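Side-chain contacts in urocanate hydratase (PDB 7NED), which probably catalyses the NAD+-dependent hydration of thiourocanate, a urocanate relative, in bacterial ergothioneine catabolism: residues A[143-146]-A[147-151]; A[368-371]-A[372-376]; A[414-417]-A[418-422]. All blocks are in the same frame, centred on the assembly; numbering follows the deposited sequence.

Interaction 1 (A[143-146]-A[147-151]); sequences FQSI and ARLHF
I146 and F151 make the apolar contact here. The CG2 methyl of I146 meets the ring of F151 at its edge and in its plane, 3.6 Å from CE2. The two side chains lie alongside each other and point the same way. CG1 of I146 sits anti to its carbonyl carbon (chi1 -68°), which leaves CG2 as the branch nearest to F151. A van der Waals touch sets L149 CD1 3.8 Å from the hydroxyl oxygen OG of S145.

The polar side chain that folds back is R148. Its chain bends at chi3 (-57°), laying one face of the guanidinium over the backbone of S145. NH2 is 3.4 Å from S145 CA. NH1 comes close to Q144 O, but the angle is too poor for a hydrogen bond.

The backbone bonds follow the i to i+4 pattern. A147 N, R148 N, L149 N and H150 N bond to the oxygens of F143, Q144, S145 and I146, each at 2.9 Å. F151 N adds a bond of 2.8 Å to A147 O. This is the last turn of helix 133-150 in the Rossmann-like domain.

The chemistry splits the turn in two. I146 and F151 both pack on I309 and I250 of neighbouring strands. The R148 guanidinium instead rests against the backbone of its own helix, with no hydrogen bond to Q144 or S145.

Interaction 2 (A[368-371]-A[372-376]); sequences EFIL and EAFSD
The backbone of 368-374 is helical up to A373, with A373 N bonded to F369 O at 2.9 Å and F374 N to I370 O; E372 N reaches E368 O at 3.3 Å and has a second, weak bond to F369 O. The main side-chain contact is a CH-pi interaction one turn apart. The CB methyl of A373 sits over one face of the F369 ring, offset toward the rim, 3.8 Å from the centroid. The ring gets there because CG of F369 is anti to the backbone N (chi1 169°), which swings it along the helix toward A373. F374 meets the same ring obliquely, with CE2 of F374 4.0 Å from CE2 of F369.

These residues form the C-terminal end of helix 360-373 in the urocanase C-terminal domain, where F374 is the first to leave helical geometry. The F374 ring turns an edge to I370 O, which lies in its plane 3.7 Å from CD2. CG2 of I370 touches the same CD2 carbon. Outside the turn, K410 makes a cation-pi contact with F374 and a hydrogen bond to A373 O. A leucine in place of F369 would remove the flat face over A373 CB and would probably leave a gap beside F374.

E372 runs back along the helix, its extended chain passing E368 O with CG 3.1 Å away. Its carboxylate stays apart from that of E368: OE2 of E372 and OE1 of E368 are 4.7 Å from each other. E368 OE2 instead forms a salt bridge with R388, which is likely to ease the like-charge proximity.

Interaction 3 (A[414-417]-A[418-422]); sequences AVNQ and MVREG
The last turn of helix 407-420 carries an i to i+4 side-chain bond, from Q417 to E421. NE2 of Q417 donates to OE1 of E421 at 2.6 Å, with a nearly straight N-H...O angle of 170°. The acceptor lies close to the amide plane of Q417, but OE1 is approached from above the carboxylate plane. The two flat groups are nearly perpendicular, their planes 88° apart. Q417 runs out fully extended, which carries its amide to E421. Beneath, E421 N bonds to Q417 O at 2.8 Å.

R420 bends at chi3 and sets one face of its guanidinium over Q417 CA. Its NH1 stands 3.5 Å from N416 ND2, a donor beside a donor. Both share D505: R420 NH1 by a salt bridge and N416 ND2 by a hydrogen bond. G500 also binds both, its N to N416 OD1 and its O to R420 NH1. M418 also leans back along the helix, its CG 3.1 Å from A414 O.

V415 and V419 pack on I428 of strand 428-441, M418 touches A365 of helix 360-373, and N416 faces helix 502-525.

From the N terminus, the three contacts come in series, and none nests within or crosses another. Each joins residues three to five apart at the end of its helix, so none closes a long loop. Interaction 1 ends helix 133-150 in the Rossmann-like domain and ties it to strands 250-251 and 309-312. Interactions 2 and 3 come later, in the C-terminal domain, at the ends of helices 360-373 and 407-420. These two helices touch: F369 CZ lies 3.2 Å from A414 CB. Interaction 1 stands apart, its nearest atoms about 14 Å from interaction 2 and about 24 Å from interaction 3. Interaction 3 adds links to strand 428-441 and helix 502-525.

Interaction 1 (A[143-146]-A[147-151])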
loop_
_atom_site.group_PDB
_atom_site.type_symbol
_atom_site.label_atom_id
_atom_site.label_comp_id
_atom_site.label_asym_id
_atom_site.label_seq_id
_atom_site.Cartn_x
_atom_site.Cartn_y
_atom_site.Cartn_z
ATOM N N PHE A 143 -30.189 -7.799 4.597
ATOM C CA PHE A 143 -31.507 -8.105 5.149
ATOM C C PHE A 143 -32.089 -9.367 4.515
ATOM O O PHE A 143 -32.650 -10.221 5.221
ATOM C CB PHE A 143 -32.449 -6.916 4.957
ATOM C CG PHE A 143 -32.095 -5.708 5.799
ATOM C CD1 PHE A 143 -31.310 -5.834 6.932
ATOM C CD2 PHE A 143 -32.561 -4.454 5.460
ATOM C CE1 PHE A 143 -30.983 -4.707 7.710
ATOM C CE2 PHE A 143 -32.233 -3.325 6.238
ATOM C CZ PHE A 143 -31.438 -3.465 7.359
ATOM N N GLN A 144 -31.915 -9.542 3.193
ATOM C CA GLN A 144 -32.468 -10.734 2.541
ATOM C C GLN A 144 -31.738 -12.006 2.958
ATOM O O GLN A 144 -32.370 -13.062 3.104
ATOM C CB GLN A 144 -32.462 -10.602 1.017
ATOM C CG GLN A 144 -33.489 -9.570 0.489
ATOM C CD GLN A 144 -34.952 -9.927 0.792
ATOM O OE1 GLN A 144 -35.371 -9.980 1.955
ATOM N NE2 GLN A 144 -35.739 -10.133 -0.255
ATOM N N SER A 145 -30.411 -11.934 3.129
ATOM C CA SER A 145 -29.656 -13.073 3.636
ATOM C C SER A 145 -30.140 -13.479 5.026
ATOM O O SER A 145 -30.359 -14.663 5.309
ATOM C CB SER A 145 -28.158 -12.733 3.639
ATOM O OG SER A 145 -27.428 -13.795 4.225
ATOM N N ILE A 146 -30.334 -12.499 5.903
ATOM C CA ILE A 146 -30.897 -12.775 7.222
ATOM C C ILE A 146 -32.271 -13.426 7.091
ATOM O O ILE A 146 -32.587 -14.383 7.810
ATOM C CB ILE A 146 -30.959 -11.473 8.042
ATOM C CG1 ILE A 146 -29.540 -10.992 8.387
ATOM C CG2 ILE A 146 -31.847 -11.639 9.287
ATOM C CD1 ILE A 146 -29.525 -9.600 9.071
ATOM N N ALA A 147 -33.110 -12.915 6.186
ATOM C CA ALA A 147 -34.434 -13.496 5.987
ATOM C C ALA A 147 -34.327 -14.962 5.609
ATOM O O ALA A 147 -35.042 -15.812 6.152
ATOM C CB ALA A 147 -35.191 -12.737 4.899
ATOM N N ARG A 148 -33.461 -15.272 4.641
ATOM C CA ARG A 148 -33.293 -16.664 4.246
ATOM C C ARG A 148 -32.786 -17.507 5.401
ATOM O O ARG A 148 -33.180 -18.668 5.543
ATOM C CB ARG A 148 -32.344 -16.779 3.056
ATOM C CG ARG A 148 -32.914 -16.227 1.788
ATOM C CD ARG A 148 -32.064 -16.602 0.592
ATOM N NE ARG A 148 -30.684 -16.162 0.742
ATOM C CZ ARG A 148 -30.267 -14.930 0.454
ATOM N NH1 ARG A 148 -31.144 -14.029 0.043
ATOM N NH2 ARG A 148 -28.985 -14.593 0.614
ATOM N N LEU A 149 -31.879 -16.968 6.212
ATOM C CA LEU A 149 -31.232 -17.798 7.220
ATOM C C LEU A 149 -32.119 -18.038 8.424
ATOM O O LEU A 149 -32.038 -19.110 9.036
ATOM C CB LEU A 149 -29.922 -17.160 7.677
ATOM C CG LEU A 149 -28.766 -17.140 6.687
ATOM C CD1 LEU A 149 -27.694 -16.176 7.207
ATOM C CD2 LEU A 149 -28.157 -18.541 6.490
ATOM N N HIS A 150 -32.979 -17.077 8.764
ATOM C CA HIS A 150 -33.697 -17.105 10.030
ATOM C C HIS A 150 -35.196 -16.911 9.931
ATOM O O HIS A 150 -35.876 -17.114 10.941
ATOM C CB HIS A 150 -33.142 -16.031 10.978
ATOM C CG HIS A 150 -31.684 -16.181 11.252
ATOM N ND1 HIS A 150 -31.184 -17.156 12.088
ATOM C CD2 HIS A 150 -30.610 -15.500 10.782
ATOM C CE1 HIS A 150 -29.863 -17.073 12.118
ATOM N NE2 HIS A 150 -29.491 -16.071 11.339
ATOM N N PHE A 151 -35.739 -16.513 8.782
ATOM C CA PHE A 151 -37.139 -16.111 8.749
ATOM C C PHE A 151 -37.831 -16.621 7.490
ATOM O O PHE A 151 -38.695 -15.933 6.944
ATOM C CB PHE A 151 -37.302 -14.579 8.844
ATOM C CG PHE A 151 -36.650 -13.954 10.062
ATOM C CD1 PHE A 151 -37.218 -14.093 11.331
ATOM C CD2 PHE A 151 -35.492 -13.191 9.928
ATOM C CE1 PHE A 151 -36.608 -13.503 12.454
ATOM C CE2 PHE A 151 -34.891 -12.612 11.020
ATOM C CZ PHE A 151 -35.437 -12.762 12.289
#

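Interaction 2 (A[368-371]-A[372-376])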
loop_
_atom_site.group_PDB
_atom_site.type_symbol
_atom_site.label_atom_id
_atom_site.label_comp_id
_atom_site.label_asym_id
_atom_site.label_seq_id
_atom_site.Cartn_x
_atom_site.Cartn_y
_atom_site.Cartn_z
ATOM N N GLU A 368 -33.292 -1.186 -18.515
ATOM C CA GLU A 368 -34.014 -2.036 -19.437
ATOM C C GLU A 368 -33.089 -3.063 -20.101
ATOM O O GLU A 368 -33.462 -4.176 -20.299
ATOM C CB GLU A 368 -34.816 -1.235 -20.433
ATOM C CG GLU A 368 -36.049 -0.618 -19.839
ATOM C CD GLU A 368 -37.099 -1.634 -19.360
ATOM O OE1 GLU A 368 -37.164 -2.759 -19.826
ATOM O OE2 GLU A 368 -37.897 -1.318 -18.509
ATOM N N PHE A 369 -31.877 -2.650 -20.406
ATOM C CA PHE A 369 -30.923 -3.566 -20.944
ATOM C C PHE A 369 -30.646 -4.702 -19.978
ATOM O O PHE A 369 -30.615 -5.811 -20.372
ATOM C CB PHE A 369 -29.629 -2.903 -21.284
ATOM C CG PHE A 369 -28.562 -3.876 -21.602
ATOM C CD1 PHE A 369 -28.506 -4.468 -22.827
ATOM C CD2 PHE A 369 -27.646 -4.242 -20.659
ATOM C CE1 PHE A 369 -27.556 -5.411 -23.115
ATOM C CE2 PHE A 369 -26.681 -5.182 -20.949
ATOM C CZ PHE A 369 -26.640 -5.755 -22.172
ATOM N N ILE A 370 -30.497 -4.399 -18.711
ATOM C CA ILE A 370 -30.175 -5.449 -17.754
ATOM C C ILE A 370 -31.312 -6.466 -17.644
ATOM O O ILE A 370 -31.081 -7.684 -17.618
ATOM C CB ILE A 370 -29.828 -4.820 -16.393
ATOM C CG1 ILE A 370 -28.493 -4.030 -16.496
ATOM C CG2 ILE A 370 -29.732 -5.897 -15.361
ATOM C CD1 ILE A 370 -28.107 -3.185 -15.222
ATOM N N LEU A 371 -32.530 -5.991 -17.573
ATOM C CA LEU A 371 -33.677 -6.875 -17.484
ATOM C C LEU A 371 -33.781 -7.857 -18.683
ATOM O O LEU A 371 -34.192 -8.963 -18.519
ATOM C CB LEU A 371 -34.922 -6.045 -17.332
ATOM C CG LEU A 371 -34.952 -5.212 -16.078
ATOM C CD1 LEU A 371 -36.174 -4.312 -16.057
ATOM C CD2 LEU A 371 -34.786 -6.036 -14.803
ATOM N N GLU A 372 -33.337 -7.431 -19.848
ATOM C CA GLU A 372 -33.366 -8.225 -21.037
ATOM C C GLU A 372 -32.156 -9.135 -21.172
ATOM O O GLU A 372 -32.282 -10.235 -21.559
ATOM C CB GLU A 372 -33.420 -7.374 -22.302
ATOM C CG GLU A 372 -34.455 -6.272 -22.376
ATOM C CD GLU A 372 -34.144 -5.138 -23.395
ATOM O OE1 GLU A 372 -33.002 -4.961 -23.848
ATOM O OE2 GLU A 372 -35.051 -4.376 -23.748
ATOM N N ALA A 373 -30.983 -8.624 -20.882
ATOM C CA ALA A 373 -29.767 -9.357 -21.068
ATOM C C ALA A 373 -29.328 -10.261 -19.931
ATOM O O ALA A 373 -28.530 -11.103 -20.164
ATOM C CB ALA A 373 -28.650 -8.419 -21.477
ATOM N N PHE A 374 -29.851 -10.063 -18.718
ATOM C CA PHE A 374 -29.529 -10.893 -17.556
ATOM C C PHE A 374 -30.775 -11.544 -16.963
ATOM O O PHE A 374 -30.844 -11.766 -15.747
ATOM C CB PHE A 374 -28.818 -10.080 -16.467
ATOM C CG PHE A 374 -27.506 -9.508 -16.903
ATOM C CD1 PHE A 374 -26.325 -10.194 -16.652
ATOM C CD2 PHE A 374 -27.449 -8.279 -17.545
ATOM C CE1 PHE A 374 -25.118 -9.670 -17.056
ATOM C CE2 PHE A 374 -26.244 -7.755 -17.936
ATOM C CZ PHE A 374 -25.079 -8.455 -17.696
ATOM N N SER A 375 -31.767 -11.854 -17.807
ATOM C CA SER A 375 -33.081 -12.270 -17.302
ATOM C C SER A 375 -33.043 -13.607 -16.577
ATOM O O SER A 375 -33.920 -13.863 -15.747
ATOM C CB SER A 375 -34.106 -12.327 -18.445
ATOM O OG SER A 375 -33.713 -13.240 -19.465
ATOM N N ASP A 376 -32.025 -14.444 -16.818
ATOM C CA ASP A 376 -31.870 -15.672 -16.045
ATOM C C ASP A 376 -31.332 -15.405 -14.641
ATOM O O ASP A 376 -31.315 -16.321 -13.805
ATOM C CB ASP A 376 -30.948 -16.619 -16.805
ATOM C CG ASP A 376 -29.591 -15.981 -17.098
ATOM O OD1 ASP A 376 -28.591 -16.355 -16.442
ATOM O OD2 ASP A 376 -29.544 -15.038 -17.926
#

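Interaction 3 (A[414-417]-A[418-422])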
loop_
_atom_site.group_PDB
_atom_site.type_symbol
_atom_site.label_atom_id
_atom_site.label_comp_id
_atom_site.label_asym_id
_atom_site.label_seq_id
_atom_site.Cartn_x
_atom_site.Cartn_y
_atom_site.Cartn_z
ATOM N N ALA A 414 -21.657 -3.733 -23.270
ATOM C CA ALA A 414 -22.953 -3.363 -23.866
ATOM C C ALA A 414 -23.202 -1.869 -23.728
ATOM O O ALA A 414 -23.584 -1.207 -24.702
ATOM C CB ALA A 414 -24.097 -4.161 -23.230
ATOM N N VAL A 415 -22.935 -1.306 -22.543
ATOM C CA VAL A 415 -23.212 0.112 -22.316
ATOM C C VAL A 415 -22.314 0.973 -23.185
ATOM O O VAL A 415 -22.763 1.977 -23.762
ATOM C CB VAL A 415 -23.054 0.463 -20.829
ATOM C CG1 VAL A 415 -22.970 1.974 -20.634
ATOM C CG2 VAL A 415 -24.216 -0.137 -19.995
ATOM N N ASN A 416 -21.018 0.614 -23.276
ATOM C CA ASN A 416 -20.133 1.377 -24.144
ATOM C C ASN A 416 -20.629 1.353 -25.583
ATOM O O ASN A 416 -20.547 2.360 -26.294
ATOM C CB ASN A 416 -18.688 0.848 -24.062
ATOM C CG ASN A 416 -17.694 1.866 -24.559
ATOM O OD1 ASN A 416 -17.648 2.991 -24.052
ATOM N ND2 ASN A 416 -16.889 1.487 -25.557
ATOM N N GLN A 417 -21.094 0.203 -26.053
ATOM C CA GLN A 417 -21.646 0.205 -27.398
ATOM C C GLN A 417 -22.885 1.097 -27.473
ATOM O O GLN A 417 -23.091 1.801 -28.473
ATOM C CB GLN A 417 -21.972 -1.203 -27.837
ATOM C CG GLN A 417 -22.548 -1.273 -29.230
ATOM C CD GLN A 417 -22.814 -2.697 -29.634
ATOM O OE1 GLN A 417 -22.356 -3.624 -28.976
ATOM N NE2 GLN A 417 -23.540 -2.884 -30.723
ATOM N N MET A 418 -23.708 1.099 -26.417
ATOM C CA MET A 418 -24.903 1.947 -26.442
ATOM C C MET A 418 -24.512 3.407 -26.496
ATOM O O MET A 418 -25.193 4.216 -27.138
ATOM C CB MET A 418 -25.782 1.680 -25.215
ATOM C CG MET A 418 -26.258 0.252 -25.119
ATOM S SD MET A 418 -27.200 -0.111 -23.620
ATOM C CE MET A 418 -28.417 1.216 -23.575
ATOM N N VAL A 419 -23.422 3.777 -25.808
ATOM C CA VAL A 419 -22.929 5.140 -25.941
ATOM C C VAL A 419 -22.506 5.394 -27.381
ATOM O O VAL A 419 -22.864 6.402 -27.997
ATOM C CB VAL A 419 -21.766 5.409 -24.960
ATOM C CG1 VAL A 419 -21.177 6.801 -25.239
ATOM C CG2 VAL A 419 -22.241 5.342 -23.528
ATOM N N ARG A 420 -21.744 4.469 -27.939
ATOM C CA ARG A 420 -21.222 4.648 -29.289
ATOM C C ARG A 420 -22.354 4.776 -30.317
ATOM O O ARG A 420 -22.274 5.595 -31.240
ATOM C CB ARG A 420 -20.284 3.468 -29.605
ATOM C CG ARG A 420 -19.845 3.321 -31.049
ATOM C CD ARG A 420 -18.603 2.411 -31.157
ATOM N NE ARG A 420 -18.873 0.991 -30.930
ATOM C CZ ARG A 420 -18.425 0.302 -29.879
ATOM N NH1 ARG A 420 -17.692 0.923 -28.957
ATOM N NH2 ARG A 420 -18.702 -0.997 -29.740
ATOM N N GLU A 421 -23.404 3.977 -30.171
ATOM C CA GLU A 421 -24.556 3.944 -31.079
ATOM C C GLU A 421 -25.608 5.011 -30.773
ATOM O O GLU A 421 -26.691 4.987 -31.373
ATOM C CB GLU A 421 -25.206 2.554 -31.035
ATOM C CG GLU A 421 -24.266 1.474 -31.565
ATOM C CD GLU A 421 -24.834 0.073 -31.532
ATOM O OE1 GLU A 421 -24.191 -0.815 -32.137
ATOM O OE2 GLU A 421 -25.896 -0.149 -30.914
ATOM N N GLY A 422 -25.326 5.932 -29.861
ATOM C CA GLY A 422 -26.291 6.954 -29.512
ATOM C C GLY A 422 -27.540 6.445 -28.822
ATOM O O GLY A 422 -28.543 7.157 -28.770
#